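Local coordinates for protein factor essential for expression of methicillin resistance (Staphylococcus aureus, PDB 1LRZ) that adds the second and third glycines of the pentaglycine bridge of staphylococcal peptidoglycan, using glycyl-tRNA as donor, at residues A[67-72]-A[104-109]; A[138-143]-A[397-402]. All blocks are in the same frame, centred on the assembly; numbering follows the deposited sequence.

Interaction 1. Residues A[67-72]-A[104-109]; sequences FKYFYS and YLHIDP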
ATOM      1  N   PHE A  67     -21.155 -20.676  19.952  1.00 20.64           N
ATOM      2  CA  PHE A  67     -20.584 -19.349  20.161  1.00 19.06           C
ATOM      3  C   PHE A  67     -20.039 -18.697  18.898  1.00 19.44           C
ATOM      4  O   PHE A  67     -20.127 -19.249  17.799  1.00 17.51           O
ATOM      5  CB  PHE A  67     -19.483 -19.416  21.221  1.00 18.58           C
ATOM      6  CG  PHE A  67     -19.974 -19.849  22.570  1.00 20.32           C
ATOM      7  CD1 PHE A  67     -19.961 -21.190  22.932  1.00 18.93           C
ATOM      8  CD2 PHE A  67     -20.485 -18.914  23.469  1.00 22.47           C
ATOM      9  CE1 PHE A  67     -20.454 -21.606  24.178  1.00 20.18           C
ATOM     10  CE2 PHE A  67     -20.983 -19.315  24.719  1.00 25.16           C
ATOM     11  CZ  PHE A  67     -20.966 -20.666  25.070  1.00 20.00           C
ATOM     12  N   LYS A  68     -19.471 -17.509  19.064  1.00 21.45           N
ATOM     13  CA  LYS A  68     -18.922 -16.781  17.930  1.00 21.15           C
ATOM     14  C   LYS A  68     -17.636 -16.048  18.266  1.00 21.18           C
ATOM     15  O   LYS A  68     -17.459 -15.529  19.375  1.00 20.58           O
ATOM     16  CB  LYS A  68     -19.945 -15.763  17.418  1.00 21.59           C
ATOM     17  CG  LYS A  68     -21.183 -16.386  16.802  1.00 24.91           C
ATOM     18  CD  LYS A  68     -22.244 -15.339  16.612  1.00 33.51           C
ATOM     19  CE  LYS A  68     -23.546 -15.936  16.111  1.00 33.31           C
ATOM     20  NZ  LYS A  68     -24.576 -14.859  16.051  1.00 35.16           N
ATOM     21  N   TYR A  69     -16.746 -16.018  17.285  1.00 18.18           N
ATOM     22  CA  TYR A  69     -15.483 -15.314  17.387  1.00 18.84           C
ATOM     23  C   TYR A  69     -15.743 -13.965  16.713  1.00 19.21           C
ATOM     24  O   TYR A  69     -16.049 -13.920  15.521  1.00 19.27           O
ATOM     25  CB  TYR A  69     -14.396 -16.085  16.635  1.00 21.60           C
ATOM     26  CG  TYR A  69     -13.225 -15.238  16.200  1.00 26.15           C
ATOM     27  CD1 TYR A  69     -12.486 -14.514  17.123  1.00 23.30           C
ATOM     28  CD2 TYR A  69     -12.863 -15.159  14.854  1.00 29.80           C
ATOM     29  CE1 TYR A  69     -11.410 -13.727  16.726  1.00 26.80           C
ATOM     30  CE2 TYR A  69     -11.784 -14.370  14.438  1.00 30.81           C
ATOM     31  CZ  TYR A  69     -11.062 -13.658  15.383  1.00 29.47           C
ATOM     32  OH  TYR A  69      -9.999 -12.876  14.986  1.00 26.60           O
ATOM     33  N   PHE A  70     -15.672 -12.880  17.482  1.00 19.09           N
ATOM     34  CA  PHE A  70     -15.878 -11.537  16.930  1.00 19.75           C
ATOM     35  C   PHE A  70     -14.520 -10.854  16.683  1.00 20.82           C
ATOM     36  O   PHE A  70     -13.632 -10.884  17.545  1.00 19.07           O
ATOM     37  CB  PHE A  70     -16.730 -10.679  17.880  1.00 20.40           C
ATOM     38  CG  PHE A  70     -18.215 -10.769  17.618  1.00 23.67           C
ATOM     39  CD1 PHE A  70     -18.955 -11.856  18.074  1.00 21.22           C
ATOM     40  CD2 PHE A  70     -18.876  -9.755  16.917  1.00 22.84           C
ATOM     41  CE1 PHE A  70     -20.340 -11.936  17.834  1.00 24.45           C
ATOM     42  CE2 PHE A  70     -20.250  -9.823  16.673  1.00 22.93           C
ATOM     43  CZ  PHE A  70     -20.987 -10.916  17.136  1.00 19.05           C
ATOM     44  N   TYR A  71     -14.381 -10.242  15.505  1.00 20.32           N
ATOM     45  CA  TYR A  71     -13.151  -9.555  15.089  1.00 18.59           C
ATOM     46  C   TYR A  71     -13.466  -8.106  14.658  1.00 20.43           C
ATOM     47  O   TYR A  71     -14.409  -7.880  13.890  1.00 18.29           O
ATOM     48  CB  TYR A  71     -12.509 -10.349  13.932  1.00 17.36           C
ATOM     49  CG  TYR A  71     -11.284  -9.697  13.315  1.00 21.56           C
ATOM     50  CD1 TYR A  71     -10.212  -9.289  14.110  1.00 16.03           C
ATOM     51  CD2 TYR A  71     -11.206  -9.477  11.934  1.00 17.19           C
ATOM     52  CE1 TYR A  71      -9.094  -8.668  13.550  1.00 19.06           C
ATOM     53  CE2 TYR A  71     -10.094  -8.859  11.362  1.00 17.90           C
ATOM     54  CZ  TYR A  71      -9.046  -8.455  12.174  1.00 18.26           C
ATOM     55  OH  TYR A  71      -7.964  -7.811  11.623  1.00 16.99           O
ATOM     56  N   SER A  72     -12.691  -7.131  15.149  1.00 18.40           N
ATOM     57  CA  SER A  72     -12.937  -5.718  14.821  1.00 18.70           C
ATOM     58  C   SER A  72     -12.391  -5.203  13.483  1.00 18.43           C
ATOM     59  O   SER A  72     -12.537  -4.020  13.167  1.00 17.11           O
ATOM     60  CB  SER A  72     -12.421  -4.811  15.945  1.00 18.11           C
ATOM     61  OG  SER A  72     -11.003  -4.823  15.997  1.00 21.71           O
ATOM     62  N   TYR A 104     -15.199 -14.912  22.390  1.00 20.55           N
ATOM     63  CA  TYR A 104     -14.103 -13.978  22.635  1.00 20.94           C
ATOM     64  C   TYR A 104     -14.082 -12.905  21.558  1.00 20.77           C
ATOM     65  O   TYR A 104     -14.418 -13.167  20.403  1.00 20.34           O
ATOM     66  CB  TYR A 104     -12.743 -14.690  22.732  1.00 22.52           C
ATOM     67  CG  TYR A 104     -12.183 -15.263  21.453  1.00 19.95           C
ATOM     68  CD1 TYR A 104     -11.069 -14.688  20.834  1.00 22.67           C
ATOM     69  CD2 TYR A 104     -12.715 -16.418  20.904  1.00 21.71           C
ATOM     70  CE1 TYR A 104     -10.492 -15.272  19.694  1.00 23.77           C
ATOM     71  CE2 TYR A 104     -12.158 -17.010  19.769  1.00 24.00           C
ATOM     72  CZ  TYR A 104     -11.046 -16.434  19.170  1.00 24.72           C
ATOM     73  OH  TYR A 104     -10.504 -17.032  18.058  1.00 25.12           O
ATOM     74  N   LEU A 105     -13.719 -11.692  21.968  1.00 21.54           N
ATOM     75  CA  LEU A 105     -13.667 -10.525  21.097  1.00 21.64           C
ATOM     76  C   LEU A 105     -12.213 -10.139  20.842  1.00 22.62           C
ATOM     77  O   LEU A 105     -11.442  -9.908  21.777  1.00 21.54           O
ATOM     78  CB  LEU A 105     -14.421  -9.367  21.752  1.00 21.40           C
ATOM     79  CG  LEU A 105     -14.268  -7.957  21.170  1.00 19.05           C
ATOM     80  CD1 LEU A 105     -14.701  -7.932  19.711  1.00 16.25           C
ATOM     81  CD2 LEU A 105     -15.102  -6.991  22.006  1.00 18.00           C
ATOM     82  N   HIS A 106     -11.860 -10.072  19.562  1.00 17.97           N
ATOM     83  CA  HIS A 106     -10.510  -9.760  19.120  1.00 17.77           C
ATOM     84  C   HIS A 106     -10.460  -8.382  18.438  1.00 19.02           C
ATOM     85  O   HIS A 106     -11.148  -8.154  17.440  1.00 20.80           O
ATOM     86  CB  HIS A 106     -10.067 -10.864  18.143  1.00 14.67           C
ATOM     87  CG  HIS A 106      -8.744 -10.622  17.489  1.00 17.02           C
ATOM     88  ND1 HIS A 106      -8.330 -11.333  16.380  1.00 21.41           N
ATOM     89  CD2 HIS A 106      -7.747  -9.750  17.772  1.00 17.39           C
ATOM     90  CE1 HIS A 106      -7.134 -10.905  16.009  1.00 21.93           C
ATOM     91  NE2 HIS A 106      -6.761  -9.945  16.838  1.00 20.49           N
ATOM     92  N   ILE A 107      -9.671  -7.461  18.989  1.00 15.63           N
ATOM     93  CA  ILE A 107      -9.533  -6.130  18.394  1.00 18.33           C
ATOM     94  C   ILE A 107      -8.074  -5.837  18.005  1.00 18.56           C
ATOM     95  O   ILE A 107      -7.135  -6.259  18.688  1.00 18.19           O
ATOM     96  CB  ILE A 107     -10.009  -5.008  19.348  1.00 19.20           C
ATOM     97  CG1 ILE A 107      -9.150  -5.007  20.615  1.00 24.45           C
ATOM     98  CG2 ILE A 107     -11.497  -5.210  19.706  1.00 19.46           C
ATOM     99  CD1 ILE A 107      -9.323  -3.766  21.484  1.00 26.43           C
ATOM    100  N   ASP A 108      -7.896  -5.127  16.894  1.00 18.68           N
ATOM    101  CA  ASP A 108      -6.569  -4.745  16.419  1.00 17.08           C
ATOM    102  C   ASP A 108      -6.681  -3.331  15.836  1.00 17.39           C
ATOM    103  O   ASP A 108      -6.578  -3.115  14.626  1.00 13.84           O
ATOM    104  CB  ASP A 108      -6.031  -5.773  15.390  1.00 12.82           C
ATOM    105  CG  ASP A 108      -6.946  -5.977  14.185  1.00 16.39           C
ATOM    106  OD1 ASP A 108      -6.507  -6.652  13.234  1.00 17.12           O
ATOM    107  OD2 ASP A 108      -8.087  -5.485  14.165  1.00 16.93           O
ATOM    108  N   PRO A 109      -6.907  -2.339  16.717  1.00 19.19           N
ATOM    109  CA  PRO A 109      -7.053  -0.934  16.333  1.00 19.21           C
ATOM    110  C   PRO A 109      -5.879  -0.369  15.548  1.00 17.22           C
ATOM    111  O   PRO A 109      -4.712  -0.656  15.834  1.00 16.87           O
ATOM    112  CB  PRO A 109      -7.271  -0.222  17.672  1.00 18.73           C
ATOM    113  CG  PRO A 109      -6.508  -1.056  18.618  1.00 22.99           C
ATOM    114  CD  PRO A 109      -6.824  -2.474  18.182  1.00 18.29           C
TER
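Tyr-69 and Tyr-71 reach across from strand 67-71 to His-106 on the neighbouring strand and to Asp-108 just beyond its end, and the two contacts show how a parallel pair can be tied by its side chains as well as its backbone. With CG anti to the backbone N (chi1 157°), the Tyr-69 ring leans over the second strand, and its OH shares a hydrogen bond of 2.7 Å with His-106 ND1, the nitrogen lying in the plane of the tyrosine ring. NE2 of that imidazole is bonded to Asp-396, so both ring nitrogens are engaged and the ring's rotation is fixed. Tyr-71 runs alongside His-106, its CD1 3.5 Å above the imidazole face near the rim. Its OH donates a very short bond of 2.5 Å to Asp-108 OD1, which lies in the plane of the phenol, while the carboxylate is turned 58° from the ring. Phe-70 O takes His-106 N at 2.8 Å, and Ser-72 N gives a bond of 2.9 Å to His-106 O. Buried His-106, Ser-72 and Asp-108 thus form the close-knit side; Ser-72 OG also accepts from Asp-108 N at 3.2 Å and bonds to Gly-75 O. The other end is looser and partly exposed: Lys-68 points away from the partner strand and its NZ forms a salt bridge with Glu-39. On the opposite face, Phe-70 and Leu-105 pack against helix 83-98, the connection of a classic beta-alpha-beta crossover.

Interaction 2. Residues A[138-143]-A[397-402]; sequences LGFEHT and FIKPIN
Glu-141 N donates to Ile-398 O at 2.8 Å, and Ile-398 N returns a bond of 2.9 Å to Glu-141 O, making one antiparallel hydrogen-bonded pair. Strand 141-142 is thereby added as the outermost member of a mixed sheet, directly after the Schellman motif in which Gly-139 ends helix 130-137. Both donors stand above the plane of the carbonyl they approach, by 45° at Ile-398 O and 38° at Glu-141 O. At the adjoining non-hydrogen-bonded pair, His-142 CD2 sits 3.4 Å above one face of the Phe-397 ring, toward its rim, with the ring planes 41° apart. NE2 of the imidazole is hydrogen-bonded to Val-394 O, and the next residue, Thr-143, pairs through its backbone with Asp-396. Farther along, Lys-399 passes over one face of the Phe-140 ring, its CB making a CH-pi contact 3.9 Å from the centroid. Phe-140 itself is buried, wedged toward Leu-105 and Ile-107 of the next strand. At the more exposed margin, Thr-143 CG2 touches Ile-398 CD1 at 4.0 Å, and Glu-141 OE1 lies near the Pro-400 ring. The lysine chain is fully extended, which carries its amine past the aromatic ring, and Lys-399 NZ donates to Leu-138 O at 3.1 Å, close to the line of that C=O bond.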
ATOM      1  N   LEU A 138     -10.383  -3.147  31.117  1.00 26.26           N
ATOM      2  CA  LEU A 138     -11.647  -3.593  30.546  1.00 25.33           C
ATOM      3  C   LEU A 138     -11.653  -5.074  30.155  1.00 23.37           C
ATOM      4  O   LEU A 138     -12.602  -5.546  29.531  1.00 25.73           O
ATOM      5  CB  LEU A 138     -12.007  -2.736  29.326  1.00 23.76           C
ATOM      6  CG  LEU A 138     -12.342  -1.276  29.626  1.00 25.92           C
ATOM      7  CD1 LEU A 138     -12.756  -0.570  28.351  1.00 25.60           C
ATOM      8  CD2 LEU A 138     -13.480  -1.217  30.644  1.00 29.87           C
ATOM      9  N   GLY A 139     -10.601  -5.804  30.510  1.00 22.19           N
ATOM     10  CA  GLY A 139     -10.550  -7.220  30.181  1.00 21.88           C
ATOM     11  C   GLY A 139      -9.975  -7.557  28.815  1.00 24.94           C
ATOM     12  O   GLY A 139      -9.915  -8.731  28.430  1.00 22.99           O
ATOM     13  N   PHE A 140      -9.559  -6.538  28.068  1.00 25.20           N
ATOM     14  CA  PHE A 140      -8.962  -6.769  26.752  1.00 24.09           C
ATOM     15  C   PHE A 140      -7.473  -7.033  26.969  1.00 25.09           C
ATOM     16  O   PHE A 140      -6.704  -6.104  27.201  1.00 25.45           O
ATOM     17  CB  PHE A 140      -9.142  -5.546  25.836  1.00 21.03           C
ATOM     18  CG  PHE A 140     -10.552  -5.354  25.342  1.00 21.24           C
ATOM     19  CD1 PHE A 140     -11.490  -4.676  26.113  1.00 19.49           C
ATOM     20  CD2 PHE A 140     -10.946  -5.887  24.119  1.00 21.80           C
ATOM     21  CE1 PHE A 140     -12.807  -4.531  25.677  1.00 19.25           C
ATOM     22  CE2 PHE A 140     -12.258  -5.751  23.670  1.00 19.21           C
ATOM     23  CZ  PHE A 140     -13.190  -5.074  24.450  1.00 20.21           C
ATOM     24  N   GLU A 141      -7.078  -8.299  26.885  1.00 26.60           N
ATOM     25  CA  GLU A 141      -5.690  -8.710  27.098  1.00 27.48           C
ATOM     26  C   GLU A 141      -4.812  -8.597  25.852  1.00 25.22           C
ATOM     27  O   GLU A 141      -5.075  -9.229  24.823  1.00 20.86           O
ATOM     28  CB  GLU A 141      -5.670 -10.148  27.622  1.00 31.86           C
ATOM     29  CG  GLU A 141      -6.691 -10.372  28.741  1.00 39.70           C
ATOM     30  CD  GLU A 141      -6.745 -11.810  29.232  1.00 46.38           C
ATOM     31  OE1 GLU A 141      -6.906 -12.731  28.394  1.00 48.62           O
ATOM     32  OE2 GLU A 141      -6.632 -12.016  30.463  1.00 51.27           O
ATOM     33  N   HIS A 142      -3.769  -7.780  25.959  1.00 23.76           N
ATOM     34  CA  HIS A 142      -2.827  -7.558  24.864  1.00 21.63           C
ATOM     35  C   HIS A 142      -2.082  -8.858  24.558  1.00 21.60           C
ATOM     36  O   HIS A 142      -1.624  -9.528  25.476  1.00 20.21           O
ATOM     37  CB  HIS A 142      -1.818  -6.476  25.273  1.00 21.26           C
ATOM     38  CG  HIS A 142      -0.922  -6.029  24.158  1.00 22.31           C
ATOM     39  ND1 HIS A 142       0.448  -5.964  24.288  1.00 19.79           N
ATOM     40  CD2 HIS A 142      -1.204  -5.592  22.906  1.00 21.24           C
ATOM     41  CE1 HIS A 142       0.974  -5.504  23.165  1.00 22.89           C
ATOM     42  NE2 HIS A 142      -0.007  -5.271  22.309  1.00 21.43           N
ATOM     43  N   THR A 143      -1.938  -9.212  23.283  1.00 19.43           N
ATOM     44  CA  THR A 143      -1.236 -10.449  22.947  1.00 19.53           C
ATOM     45  C   THR A 143       0.287 -10.278  22.948  1.00 20.50           C
ATOM     46  O   THR A 143       1.015 -11.258  22.913  1.00 19.60           O
ATOM     47  CB  THR A 143      -1.680 -11.014  21.575  1.00 20.53           C
ATOM     48  OG1 THR A 143      -1.118 -10.229  20.511  1.00 21.15           O
ATOM     49  CG2 THR A 143      -3.200 -10.995  21.463  1.00 18.08           C
ATOM     50  N   PHE A 397      -5.623  -7.237  20.917  1.00 21.05           N
ATOM     51  CA  PHE A 397      -6.168  -7.435  22.252  1.00 20.87           C
ATOM     52  C   PHE A 397      -7.350  -8.397  22.163  1.00 24.15           C
ATOM     53  O   PHE A 397      -8.201  -8.300  21.265  1.00 23.59           O
ATOM     54  CB  PHE A 397      -6.629  -6.109  22.871  1.00 22.94           C
ATOM     55  CG  PHE A 397      -5.556  -5.053  22.924  1.00 24.61           C
ATOM     56  CD1 PHE A 397      -5.185  -4.362  21.771  1.00 18.86           C
ATOM     57  CD2 PHE A 397      -4.933  -4.734  24.131  1.00 21.36           C
ATOM     58  CE1 PHE A 397      -4.211  -3.364  21.817  1.00 20.39           C
ATOM     59  CE2 PHE A 397      -3.954  -3.735  24.185  1.00 22.94           C
ATOM     60  CZ  PHE A 397      -3.596  -3.046  23.021  1.00 21.56           C
ATOM     61  N   ILE A 398      -7.407  -9.322  23.112  1.00 22.99           N
ATOM     62  CA  ILE A 398      -8.459 -10.320  23.137  1.00 22.41           C
ATOM     63  C   ILE A 398      -9.193 -10.296  24.467  1.00 23.14           C
ATOM     64  O   ILE A 398      -8.574 -10.293  25.527  1.00 22.37           O
ATOM     65  CB  ILE A 398      -7.855 -11.720  22.895  1.00 22.16           C
ATOM     66  CG1 ILE A 398      -7.413 -11.830  21.434  1.00 24.96           C
ATOM     67  CG2 ILE A 398      -8.855 -12.813  23.269  1.00 22.95           C
ATOM     68  CD1 ILE A 398      -6.583 -13.057  21.135  1.00 28.58           C
ATOM     69  N   LYS A 399     -10.517 -10.239  24.407  1.00 23.15           N
ATOM     70  CA  LYS A 399     -11.306 -10.258  25.622  1.00 22.80           C
ATOM     71  C   LYS A 399     -12.162 -11.513  25.609  1.00 22.75           C
ATOM     72  O   LYS A 399     -13.121 -11.622  24.838  1.00 21.33           O
ATOM     73  CB  LYS A 399     -12.212  -9.041  25.745  1.00 23.74           C
ATOM     74  CG  LYS A 399     -13.064  -9.118  27.010  1.00 27.55           C
ATOM     75  CD  LYS A 399     -13.965  -7.923  27.203  1.00 32.11           C
ATOM     76  CE  LYS A 399     -14.660  -8.005  28.555  1.00 35.10           C
ATOM     77  NZ  LYS A 399     -15.420  -6.768  28.840  1.00 43.09           N
ATOM     78  N   PRO A 400     -11.805 -12.495  26.441  1.00 24.50           N
ATOM     79  CA  PRO A 400     -12.570 -13.746  26.510  1.00 24.86           C
ATOM     80  C   PRO A 400     -13.912 -13.432  27.164  1.00 24.37           C
ATOM     81  O   PRO A 400     -13.937 -12.770  28.200  1.00 25.14           O
ATOM     82  CB  PRO A 400     -11.709 -14.629  27.412  1.00 26.12           C
ATOM     83  CG  PRO A 400     -10.331 -14.065  27.260  1.00 29.15           C
ATOM     84  CD  PRO A 400     -10.583 -12.581  27.256  1.00 25.82           C
ATOM     85  N   ILE A 401     -15.015 -13.885  26.570  1.00 24.37           N
ATOM     86  CA  ILE A 401     -16.337 -13.639  27.152  1.00 25.08           C
ATOM     87  C   ILE A 401     -16.744 -14.790  28.082  1.00 26.03           C
ATOM     88  O   ILE A 401     -17.307 -14.561  29.155  1.00 28.62           O
ATOM     89  CB  ILE A 401     -17.401 -13.447  26.061  1.00 26.41           C
ATOM     90  CG1 ILE A 401     -17.018 -12.249  25.178  1.00 23.94           C
ATOM     91  CG2 ILE A 401     -18.769 -13.233  26.708  1.00 22.82           C
ATOM     92  CD1 ILE A 401     -16.903 -10.943  25.934  1.00 25.44           C
ATOM     93  N   ASN A 402     -16.472 -16.025  27.661  1.00 24.35           N
ATOM     94  CA  ASN A 402     -16.750 -17.207  28.480  1.00 21.66           C
ATOM     95  C   ASN A 402     -15.391 -17.894  28.657  1.00 20.79           C
ATOM     96  O   ASN A 402     -14.975 -18.725  27.836  1.00 21.61           O
ATOM     97  CB  ASN A 402     -17.724 -18.152  27.778  1.00 19.77           C
ATOM     98  CG  ASN A 402     -18.150 -19.305  28.671  1.00 20.19           C
ATOM     99  OD1 ASN A 402     -17.324 -19.901  29.367  1.00 19.68           O
ATOM    100  ND2 ASN A 402     -19.439 -19.631  28.651  1.00 21.16           N
TER

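Both interactions belong to one mixed sheet, in which strands 102-107 and 397-400 are neighbours. Interaction 1 joins inner strands in parallel and is buried; interaction 2 adds the edge strand antiparallel and lies at the surface. They are stitched together by probable backbone bonds from Lys-399 N to Leu-105 O and from Ile-107 N to Phe-397 O, both 2.8 Å, while Leu-105 CD2 packs on Phe-140 CE2. Their chemistry follows their place: in the interior, hydroxyl groups bond an imidazole and a carboxylate across the segments, whereas at the edge a short backbone pairing is supplemented by aromatic contacts and a lysine bonded to a carbonyl just past the end of helix 130-137.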